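Local structure of sulfite dehydrogenase (Paracoccus pantotrophus, 2XTS) at residues Leu82-Tyr87 and Gly208-Leu213; Gly173-Ser178 and Val224-Arg229. The protein oxidises protein-bound sulfur in the Sox pathway as the molybdenum-cofactor subunit of the molybdohemo-enzyme SoxCD, a sulfane dehydrogenase. All blocks are in the same frame, centred on the assembly; numbering follows the deposited sequence.

Interaction 1 of 2, residues Leu82-Tyr87 and Gly208-Leu213; sequences LSKQDY and GYPARL. With MTE (phosphonic acidmono-(2-amino-5,6-dimercapto-4-oxo-3,7,8a,9,10,10a-hexahydro-4H-8-oxa-1,3,9,10-tetraaza-anthracen-7-ylmethyl)ester), chain E.
Tyr87 and Tyr209 both set CG opposite the backbone N (chi1 -179° and 180°), which lays each ring against the other segment, with Pro210 between them. Pro210, entered through a cis peptide bond, packs its CG 3.7 Å from Tyr87 CD1. Its CD lies 4.1 Å from Leu82 CG, the Leu82 and Pro210 side chains crossing at about a right angle. Pro210 CB sits over the centre of one face of the Tyr209 ring and meets Lys84 CG at 3.7 Å. Tyr87 CZ rests 3.8 Å from Ala211 CB, while the phenol oxygen is hydrogen-bonded to Val227 O. Lys84, extended beyond CG, runs across the end of Tyr209, its CE 3.4 Å from Tyr209 OH.

No direct hydrogen bond joins the two segments; water does so twice. One molecule accepts from Leu82 N and donates to Tyr209 O; another accepts from Lys84 N and donates to Tyr209 OH. Leu82 O, buried at the edge of the Tyr209 ring 3.3 Å from Tyr209 CD1, has no hydrogen-bonding partner. The loop before strand 89-93 packs here on the run into strand 212-214, where Arg212 donates from NH1 to MTE O3P (2.7 Å) and from NH2 to MTE O4' (3.1 Å). Chemically this is an apolar proline-aromatic seam whose polar ends turn to Glu34 of the second subunit, Lys84 NZ by a salt bridge and Tyr209 OH by a hydrogen bond.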
ATOM      1  N   LEU A  82      16.998  13.910   2.773  1.00  9.13           N
ATOM      2  CA  LEU A  82      18.057  13.682   1.794  1.00  9.22           C
ATOM      3  C   LEU A  82      17.443  13.706   0.393  1.00  9.16           C
ATOM      4  O   LEU A  82      16.742  12.784  -0.025  1.00  9.29           O
ATOM      5  CB  LEU A  82      18.760  12.352   2.064  1.00  8.71           C
ATOM      6  CG  LEU A  82      19.936  11.966   1.152  1.00  9.66           C
ATOM      7  CD1 LEU A  82      20.952  13.087   1.093  1.00 11.84           C
ATOM      8  CD2 LEU A  82      20.547  10.654   1.659  1.00  9.81           C
ATOM      9  N   SER A  83      17.664  14.801  -0.331  1.00  8.68           N
ATOM     10  CA  SER A  83      17.115  14.932  -1.694  1.00  8.85           C
ATOM     11  C   SER A  83      17.808  13.969  -2.648  1.00  9.05           C
ATOM     12  O   SER A  83      18.953  13.582  -2.432  1.00  9.60           O
ATOM     13  CB  SER A  83      17.263  16.359  -2.230  1.00  9.22           C
ATOM     14  OG  SER A  83      18.616  16.611  -2.524  1.00 11.11           O
ATOM     15  N   LYS A  84      17.127  13.658  -3.746  1.00  8.88           N
ATOM     16  CA  LYS A  84      17.712  12.858  -4.794  1.00  9.35           C
ATOM     17  C   LYS A  84      18.888  13.586  -5.454  1.00 10.05           C
ATOM     18  O   LYS A  84      19.802  12.944  -5.956  1.00 12.59           O
ATOM     19  CB  LYS A  84      16.634  12.470  -5.807  1.00  9.13           C
ATOM     20  CG  LYS A  84      15.658  11.428  -5.295  1.00  8.60           C
ATOM     21  CD  LYS A  84      14.467  11.227  -6.219  1.00 10.35           C
ATOM     22  CE  LYS A  84      13.630  10.080  -5.748  1.00 11.25           C
ATOM     23  NZ  LYS A  84      12.364   9.919  -6.509  1.00 12.43           N
ATOM     24  N   GLN A  85      18.869  14.911  -5.434  1.00  9.53           N
ATOM     25  CA  GLN A  85      19.977  15.711  -5.967  1.00 10.55           C
ATOM     26  C   GLN A  85      21.234  15.590  -5.117  1.00 10.89           C
ATOM     27  O   GLN A  85      22.351  15.510  -5.636  1.00 12.31           O
ATOM     28  CB  GLN A  85      19.593  17.181  -6.036  1.00 11.22           C
ATOM     29  CG  GLN A  85      18.704  17.574  -7.198  1.00 12.36           C
ATOM     30  CD  GLN A  85      17.228  17.372  -6.987  1.00 12.71           C
ATOM     31  OE1 GLN A  85      16.788  16.773  -5.992  1.00 14.47           O
ATOM     32  NE2 GLN A  85      16.443  17.905  -7.916  1.00 16.13           N
ATOM     33  N   ASP A  86      21.067  15.577  -3.795  1.00 10.45           N
ATOM     34  CA  ASP A  86      22.200  15.483  -2.874  1.00 10.42           C
ATOM     35  C   ASP A  86      22.703  14.055  -2.631  1.00  9.80           C
ATOM     36  O   ASP A  86      23.826  13.854  -2.167  1.00 10.07           O
ATOM     37  CB  ASP A  86      21.790  16.096  -1.536  1.00 10.85           C
ATOM     38  CG  ASP A  86      21.663  17.609  -1.579  1.00 11.78           C
ATOM     39  OD1 ASP A  86      22.124  18.235  -2.567  1.00 15.81           O
ATOM     40  OD2 ASP A  86      21.094  18.154  -0.609  1.00 13.28           O
ATOM     41  N   TYR A  87      21.862  13.078  -2.920  1.00  9.77           N
ATOM     42  CA  TYR A  87      22.172  11.684  -2.671  1.00  9.22           C
ATOM     43  C   TYR A  87      23.415  11.220  -3.442  1.00  9.46           C
ATOM     44  O   TYR A  87      23.581  11.522  -4.614  1.00 10.15           O
ATOM     45  CB  TYR A  87      20.982  10.804  -3.076  1.00  9.23           C
ATOM     46  CG  TYR A  87      21.203   9.341  -2.841  1.00  8.40           C
ATOM     47  CD1 TYR A  87      20.993   8.798  -1.584  1.00  9.20           C
ATOM     48  CD2 TYR A  87      21.651   8.500  -3.838  1.00  9.65           C
ATOM     49  CE1 TYR A  87      21.222   7.479  -1.322  1.00  9.09           C
ATOM     50  CE2 TYR A  87      21.876   7.171  -3.574  1.00  9.08           C
ATOM     51  CZ  TYR A  87      21.665   6.665  -2.319  1.00  8.18           C
ATOM     52  OH  TYR A  87      21.925   5.331  -2.116  1.00  9.74           O
ATOM     53  N   GLY A 208      13.796   5.930   4.789  1.00  6.39           N
ATOM     54  CA  GLY A 208      15.083   5.929   4.103  1.00  6.56           C
ATOM     55  C   GLY A 208      15.184   6.660   2.781  1.00  6.33           C
ATOM     56  O   GLY A 208      16.169   6.478   2.079  1.00  7.78           O
ATOM     57  N   TYR A 209      14.200   7.481   2.440  1.00  6.49           N
ATOM     58  CA  TYR A 209      14.215   8.185   1.145  1.00  6.25           C
ATOM     59  C   TYR A 209      15.555   8.821   0.883  1.00  6.25           C
ATOM     60  O   TYR A 209      16.061   9.521   1.725  1.00  7.03           O
ATOM     61  CB  TYR A 209      13.185   9.297   1.143  1.00  7.02           C
ATOM     62  CG  TYR A 209      13.091  10.113  -0.136  1.00  6.41           C
ATOM     63  CD1 TYR A 209      13.855  11.252  -0.321  1.00  6.93           C
ATOM     64  CD2 TYR A 209      12.190   9.765  -1.132  1.00  7.00           C
ATOM     65  CE1 TYR A 209      13.724  12.013  -1.472  1.00  7.62           C
ATOM     66  CE2 TYR A 209      12.036  10.525  -2.269  1.00  6.73           C
ATOM     67  CZ  TYR A 209      12.807  11.644  -2.430  1.00  6.19           C
ATOM     68  OH  TYR A 209      12.645  12.429  -3.528  1.00  7.56           O
ATOM     69  N   PRO A 210      16.115   8.625  -0.313  1.00  6.48           N
ATOM     70  CA  PRO A 210      15.550   7.977  -1.485  1.00  6.60           C
ATOM     71  C   PRO A 210      15.967   6.521  -1.721  1.00  6.70           C
ATOM     72  O   PRO A 210      15.569   5.946  -2.721  1.00  7.46           O
ATOM     73  CB  PRO A 210      16.042   8.872  -2.626  1.00  7.80           C
ATOM     74  CG  PRO A 210      17.412   9.240  -2.160  1.00  7.51           C
ATOM     75  CD  PRO A 210      17.315   9.409  -0.663  1.00  6.86           C
ATOM     76  N   ALA A 211      16.744   5.919  -0.825  1.00  6.32           N
ATOM     77  CA  ALA A 211      17.212   4.568  -1.027  1.00  7.12           C
ATOM     78  C   ALA A 211      17.551   3.883   0.289  1.00  5.72           C
ATOM     79  O   ALA A 211      18.234   4.456   1.144  1.00  7.60           O
ATOM     80  CB  ALA A 211      18.456   4.578  -1.964  1.00  8.54           C
ATOM     81  N   ARG A 212      17.101   2.638   0.441  1.00  6.20           N
ATOM     82  CA  ARG A 212      17.408   1.809   1.607  1.00  5.90           C
ATOM     83  C   ARG A 212      17.794   0.410   1.165  1.00  6.39           C
ATOM     84  O   ARG A 212      17.432  -0.015   0.068  1.00  7.72           O
ATOM     85  CB  ARG A 212      16.226   1.718   2.584  1.00  5.67           C
ATOM     86  CG  ARG A 212      15.131   0.737   2.147  1.00  6.83           C
ATOM     87  CD  ARG A 212      14.022   0.616   3.163  1.00  7.67           C
ATOM     88  NE  ARG A 212      14.541   0.195   4.464  1.00  7.08           N
ATOM     89  CZ  ARG A 212      13.889   0.358   5.608  1.00  6.63           C
ATOM     90  NH1 ARG A 212      12.619   0.737   5.617  1.00  7.40           N
ATOM     91  NH2 ARG A 212      14.487   0.059   6.756  1.00  6.78           N
ATOM     92  N   LEU A 213      18.454  -0.333   2.048  1.00  6.67           N
ATOM     93  CA  LEU A 213      18.556  -1.760   1.858  1.00  6.97           C
ATOM     94  C   LEU A 213      17.316  -2.495   2.326  1.00  6.56           C
ATOM     95  O   LEU A 213      16.743  -2.164   3.359  1.00  7.93           O
ATOM     96  CB  LEU A 213      19.767  -2.326   2.603  1.00  7.54           C
ATOM     97  CG  LEU A 213      21.129  -1.776   2.181  1.00  8.41           C
ATOM     98  CD1 LEU A 213      22.270  -2.503   2.900  1.00 11.59           C
ATOM     99  CD2 LEU A 213      21.315  -1.847   0.665  1.00  9.60           C
TER
HETATM  100  N1  MTE E 500      19.330   2.907   8.921  1.00  1.84           N
HETATM  101  C2  MTE E 500      19.957   4.011   9.314  1.00  1.98           C
HETATM  102  N2  MTE E 500      20.738   4.665   8.428  1.00  2.25           N
HETATM  103  N3  MTE E 500      19.817   4.509  10.558  1.00  1.71           N
HETATM  104  C4  MTE E 500      19.041   3.908  11.505  1.00  1.99           C
HETATM  105  O4  MTE E 500      18.954   4.440  12.632  1.00  2.29           O
HETATM  106  N5  MTE E 500      17.600   1.923  12.036  1.00  2.13           N
HETATM  107  C6  MTE E 500      17.527   0.529  11.665  1.00  2.15           C
HETATM  108  C7  MTE E 500      17.151   0.273  10.214  1.00  0.97           C
HETATM  109  N8  MTE E 500      17.977   1.065   9.341  1.00  0.67           N
HETATM  110  C9  MTE E 500      18.351   2.682  11.157  1.00  1.89           C
HETATM  111  C10 MTE E 500      18.550   2.194   9.787  1.00  2.16           C
HETATM  112  C1' MTE E 500      16.600  -0.277  12.558  1.00  1.65           C
HETATM  113  S1' MTE E 500      17.134  -0.688  14.173  1.00  2.47           S
HETATM  114  C2' MTE E 500      15.413  -0.752  12.112  1.00  1.29           C
HETATM  115  S2' MTE E 500      14.442  -1.816  13.050  1.00  2.44           S
HETATM  116  C3' MTE E 500      14.939  -0.370  10.726  1.00  1.67           C
HETATM  117  O3' MTE E 500      15.777   0.584  10.052  1.00  1.77           O
HETATM  118  C4' MTE E 500      13.565   0.267  10.806  1.00  2.01           C
HETATM  119  O4' MTE E 500      13.087   0.548   9.483  1.00  2.04           O
HETATM  120  P   MTE E 500      11.872   1.590   9.385  1.00  2.05           P
HETATM  121  O1P MTE E 500      10.779   0.840  10.204  1.00  2.28           O
HETATM  122  O2P MTE E 500      12.225   2.874  10.061  1.00  2.22           O
HETATM  123  O3P MTE E 500      11.532   1.654   7.936  1.00  2.34           O
HETATM  124  O   HOH W   1      15.088  11.727   3.161  1.00  7.94           O
HETATM  125  O   HOH W   2      14.460  14.508  -3.992  1.00 10.06           O

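Interaction 2 of 2, residues Gly173-Ser178 and Val224-Arg229; sequences GADASS and VKWVRR. With MTE (phosphonic acidmono-(2-amino-5,6-dimercapto-4-oxo-3,7,8a,9,10,10a-hexahydro-4H-8-oxa-1,3,9,10-tetraaza-anthracen-7-ylmethyl)ester), chain E.
Asp175 and Trp226 meet beside the pterin, Asp175 OD2 lying 3.7 Å from Trp226 CZ3. The carboxylate of Asp175 takes two N-H groups of MTE side by side, OD1 from N2 at 2.9 Å and OD2 from N3 at 3.0 Å. Lys225 completes the reading with its backbone: its N donates to MTE N1 almost straight (171°), and its O accepts from N2, which is thus held by two acceptors. The lysine chain, bent at chi3, then carries NZ to MTE O2P at 2.7 Å, where Glu206 O and Arg74 O also hold it. Trp226 brings CE3 to 3.5 Å from MTE N2, which lies near the plane of the indole.

Outside this shell, Ser177 OG donates to Asp175 OD2 from above the carboxylate plane, a bond of 2.7 Å. With an alanine at Asp175, MTE N2 and N3 would probably lose their carboxylate acceptor and Ser177 OG its partner. Ala174 N donates to Trp226 O at 2.8 Å, tying the backbones together beside the antiparallel, non-hydrogen-bonded pair Gly173-Val227. Gly173 CA packs closely, 3.5 Å from Trp226 O. Farther out, water joins Ala174 O to Arg228 NH1, and Glu172 forms salt bridges with Arg228 and Arg229, which face it in a classic beta bulge. Backbone and carboxylate recognition of the pterin at strand ends marks this as the cofactor pocket of the oxidoreductase molybdopterin-binding domain.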
ATOM      1  N   GLY A 173      24.721   4.271   6.420  1.00  7.12           N
ATOM      2  CA  GLY A 173      23.773   5.301   6.081  1.00  7.37           C
ATOM      3  C   GLY A 173      24.354   6.700   6.044  1.00  7.44           C
ATOM      4  O   GLY A 173      25.434   6.956   6.565  1.00  7.35           O
ATOM      5  N   ALA A 174      23.593   7.618   5.463  1.00  6.95           N
ATOM      6  CA  ALA A 174      23.994   9.022   5.336  1.00  6.58           C
ATOM      7  C   ALA A 174      23.780   9.827   6.604  1.00  7.71           C
ATOM      8  O   ALA A 174      24.275  10.946   6.708  1.00  8.56           O
ATOM      9  CB  ALA A 174      23.213   9.672   4.186  1.00  8.14           C
ATOM     10  N   ASP A 175      23.019   9.265   7.547  1.00  7.85           N
ATOM     11  CA  ASP A 175      22.715   9.900   8.814  1.00  7.17           C
ATOM     12  C   ASP A 175      23.911   9.919   9.770  1.00  7.39           C
ATOM     13  O   ASP A 175      24.907   9.233   9.559  1.00  7.79           O
ATOM     14  CB  ASP A 175      21.465   9.262   9.470  1.00  7.21           C
ATOM     15  CG  ASP A 175      21.575   7.758   9.704  1.00  7.50           C
ATOM     16  OD1 ASP A 175      22.247   7.047   8.911  1.00  7.92           O
ATOM     17  OD2 ASP A 175      20.923   7.275  10.666  1.00  7.63           O
ATOM     18  N   ALA A 176      23.799  10.733  10.814  1.00  6.68           N
ATOM     19  CA  ALA A 176      24.848  10.834  11.832  1.00  6.82           C
ATOM     20  C   ALA A 176      25.128   9.495  12.500  1.00  6.96           C
ATOM     21  O   ALA A 176      26.285   9.144  12.760  1.00  7.89           O
ATOM     22  CB  ALA A 176      24.484  11.870  12.885  1.00  8.16           C
ATOM     23  N   SER A 177      24.079   8.710  12.708  1.00  6.23           N
ATOM     24  CA  SER A 177      24.240   7.455  13.406  1.00  6.23           C
ATOM     25  C   SER A 177      24.963   6.402  12.574  1.00  6.31           C
ATOM     26  O   SER A 177      25.492   5.471  13.153  1.00  8.11           O
ATOM     27  CB  SER A 177      22.911   6.899  13.876  1.00  7.40           C
ATOM     28  OG  SER A 177      22.198   6.253  12.837  1.00  8.92           O
ATOM     29  N   SER A 178      24.897   6.536  11.244  1.00  6.84           N
ATOM     30  CA  SER A 178      25.504   5.632  10.237  1.00  7.32           C
ATOM     31  C   SER A 178      24.858   4.246  10.177  1.00  7.44           C
ATOM     32  O   SER A 178      24.645   3.711   9.078  1.00  7.57           O
ATOM     33  CB  SER A 178      27.030   5.509  10.372  1.00  8.19           C
ATOM     34  OG  SER A 178      27.478   4.300  10.984  1.00  9.81           O
ATOM     35  N   VAL A 224      19.580  -0.941   6.199  1.00  6.62           N
ATOM     36  CA  VAL A 224      20.193   0.372   6.327  1.00  6.43           C
ATOM     37  C   VAL A 224      19.422   1.392   5.462  1.00  6.17           C
ATOM     38  O   VAL A 224      19.253   1.201   4.254  1.00  7.38           O
ATOM     39  CB  VAL A 224      21.694   0.323   5.955  1.00  6.40           C
ATOM     40  CG1 VAL A 224      22.305   1.723   6.035  1.00  8.49           C
ATOM     41  CG2 VAL A 224      22.452  -0.636   6.846  1.00  7.76           C
ATOM     42  N   LYS A 225      18.986   2.470   6.099  1.00  6.12           N
ATOM     43  CA  LYS A 225      18.250   3.545   5.444  1.00  5.67           C
ATOM     44  C   LYS A 225      19.188   4.666   4.998  1.00  6.45           C
ATOM     45  O   LYS A 225      20.270   4.870   5.555  1.00  7.10           O
ATOM     46  CB  LYS A 225      17.194   4.085   6.413  1.00  6.70           C
ATOM     47  CG  LYS A 225      16.074   3.137   6.672  1.00  4.90           C
ATOM     48  CD  LYS A 225      14.979   3.700   7.576  1.00  6.38           C
ATOM     49  CE  LYS A 225      15.403   3.924   9.009  1.00  6.53           C
ATOM     50  NZ  LYS A 225      14.297   4.559   9.760  1.00  6.86           N
ATOM     51  N   TRP A 226      18.747   5.405   3.986  1.00  6.10           N
ATOM     52  CA  TRP A 226      19.524   6.523   3.441  1.00  6.18           C
ATOM     53  C   TRP A 226      20.924   6.030   3.091  1.00  6.46           C
ATOM     54  O   TRP A 226      21.922   6.669   3.401  1.00  6.85           O
ATOM     55  CB  TRP A 226      19.573   7.734   4.415  1.00  7.01           C
ATOM     56  CG  TRP A 226      18.258   8.053   5.073  1.00  6.37           C
ATOM     57  CD1 TRP A 226      17.206   8.676   4.476  1.00  6.70           C
ATOM     58  CD2 TRP A 226      17.863   7.808   6.422  1.00  6.27           C
ATOM     59  NE1 TRP A 226      16.171   8.817   5.361  1.00  6.62           N
ATOM     60  CE2 TRP A 226      16.547   8.280   6.559  1.00  6.15           C
ATOM     61  CE3 TRP A 226      18.493   7.264   7.535  1.00  5.90           C
ATOM     62  CZ2 TRP A 226      15.836   8.168   7.745  1.00  6.67           C
ATOM     63  CZ3 TRP A 226      17.796   7.173   8.717  1.00  6.27           C
ATOM     64  CH2 TRP A 226      16.471   7.603   8.814  1.00  6.99           C
ATOM     65  N   VAL A 227      21.004   4.862   2.444  1.00  6.99           N
ATOM     66  CA  VAL A 227      22.278   4.167   2.302  0.50  7.99           C
ATOM     67  C   VAL A 227      23.257   4.988   1.470  1.00  7.82           C
ATOM     68  O   VAL A 227      22.922   5.426   0.374  1.00  9.24           O
ATOM     69  CB  VAL A 227      22.126   2.744   1.721  0.50  9.08           C
ATOM     70  CG1 VAL A 227      23.312   1.872   2.146  0.50  7.58           C
ATOM     71  CG2 VAL A 227      20.919   2.074   2.227  0.50  9.87           C
ATOM     72  N   ARG A 228      24.452   5.208   2.005  1.00  7.49           N
ATOM     73  CA  ARG A 228      25.453   6.026   1.313  1.00  7.74           C
ATOM     74  C   ARG A 228      26.698   5.302   0.849  1.00  7.58           C
ATOM     75  O   ARG A 228      27.386   5.772  -0.066  1.00  8.70           O
ATOM     76  CB  ARG A 228      25.882   7.217   2.187  1.00  8.38           C
ATOM     77  CG  ARG A 228      26.971   6.922   3.181  1.00  8.73           C
ATOM     78  CD  ARG A 228      27.462   8.176   3.820  1.00  9.55           C
ATOM     79  NE  ARG A 228      28.656   7.929   4.626  1.00  9.56           N
ATOM     80  CZ  ARG A 228      29.301   8.862   5.317  1.00  9.85           C
ATOM     81  NH1 ARG A 228      28.836  10.111   5.378  1.00 10.65           N
ATOM     82  NH2 ARG A 228      30.413   8.539   5.960  1.00 10.31           N
ATOM     83  N   ARG A 229      27.007   4.161   1.456  1.00  7.75           N
ATOM     84  CA  ARG A 229      28.263   3.484   1.124  1.00  8.21           C
ATOM     85  C   ARG A 229      28.166   1.991   1.360  1.00  8.05           C
ATOM     86  O   ARG A 229      27.586   1.544   2.342  1.00  9.29           O
ATOM     87  CB  ARG A 229      29.439   4.073   1.920  1.00  8.41           C
ATOM     88  CG  ARG A 229      30.816   3.554   1.535  1.00  9.03           C
ATOM     89  CD  ARG A 229      31.917   4.314   2.242  1.00  8.81           C
ATOM     90  NE  ARG A 229      32.044   3.908   3.637  1.00  8.73           N
ATOM     91  CZ  ARG A 229      32.680   2.810   4.046  1.00  9.22           C
ATOM     92  NH1 ARG A 229      33.239   1.975   3.181  1.00  8.89           N
ATOM     93  NH2 ARG A 229      32.765   2.530   5.337  1.00 10.05           N
TER
HETATM   94  N1  MTE E 500      19.330   2.907   8.921  1.00  1.84           N
HETATM   95  C2  MTE E 500      19.957   4.011   9.314  1.00  1.98           C
HETATM   96  N2  MTE E 500      20.738   4.665   8.428  1.00  2.25           N
HETATM   97  N3  MTE E 500      19.817   4.509  10.558  1.00  1.71           N
HETATM   98  C4  MTE E 500      19.041   3.908  11.505  1.00  1.99           C
HETATM   99  O4  MTE E 500      18.954   4.440  12.632  1.00  2.29           O
HETATM  100  N5  MTE E 500      17.600   1.923  12.036  1.00  2.13           N
HETATM  101  C6  MTE E 500      17.527   0.529  11.665  1.00  2.15           C
HETATM  102  C7  MTE E 500      17.151   0.273  10.214  1.00  0.97           C
HETATM  103  N8  MTE E 500      17.977   1.065   9.341  1.00  0.67           N
HETATM  104  C9  MTE E 500      18.351   2.682  11.157  1.00  1.89           C
HETATM  105  C10 MTE E 500      18.550   2.194   9.787  1.00  2.16           C
HETATM  106  C1' MTE E 500      16.600  -0.277  12.558  1.00  1.65           C
HETATM  107  S1' MTE E 500      17.134  -0.688  14.173  1.00  2.47           S
HETATM  108  C2' MTE E 500      15.413  -0.752  12.112  1.00  1.29           C
HETATM  109  S2' MTE E 500      14.442  -1.816  13.050  1.00  2.44           S
HETATM  110  C3' MTE E 500      14.939  -0.370  10.726  1.00  1.67           C
HETATM  111  O3' MTE E 500      15.777   0.584  10.052  1.00  1.77           O
HETATM  112  C4' MTE E 500      13.565   0.267  10.806  1.00  2.01           C
HETATM  113  O4' MTE E 500      13.087   0.548   9.483  1.00  2.04           O
HETATM  114  P   MTE E 500      11.872   1.590   9.385  1.00  2.05           P
HETATM  115  O1P MTE E 500      10.779   0.840  10.204  1.00  2.28           O
HETATM  116  O2P MTE E 500      12.225   2.874  10.061  1.00  2.22           O
HETATM  117  O3P MTE E 500      11.532   1.654   7.936  1.00  2.34           O
HETATM  118  O   HOH W   3      26.234  11.502   4.608  1.00  9.70           O

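Overall arrangement
The two contacts illustrate how a cofactor pocket and the packing behind it share one framework. Their centres are 9 Å apart, and the segments alternate along the chain. Leu213 N to Val224 O, at 2.8 Å, is a probable hydrogen bond joining them, as is the Tyr87 OH to Val227 O link, at 2.7 Å, while Trp226 CD1 packs 3.1 Å from Tyr209 O. Both hold MTE: interaction 1 supplies Arg212 at the phosphate end, whereas interaction 2 reads the pterin and adds Lys225 at the phosphate. The Lys225 side chain is about 9 Å from the bound molybdenum oxide, and that of Asp175 about 9 Å from heme c.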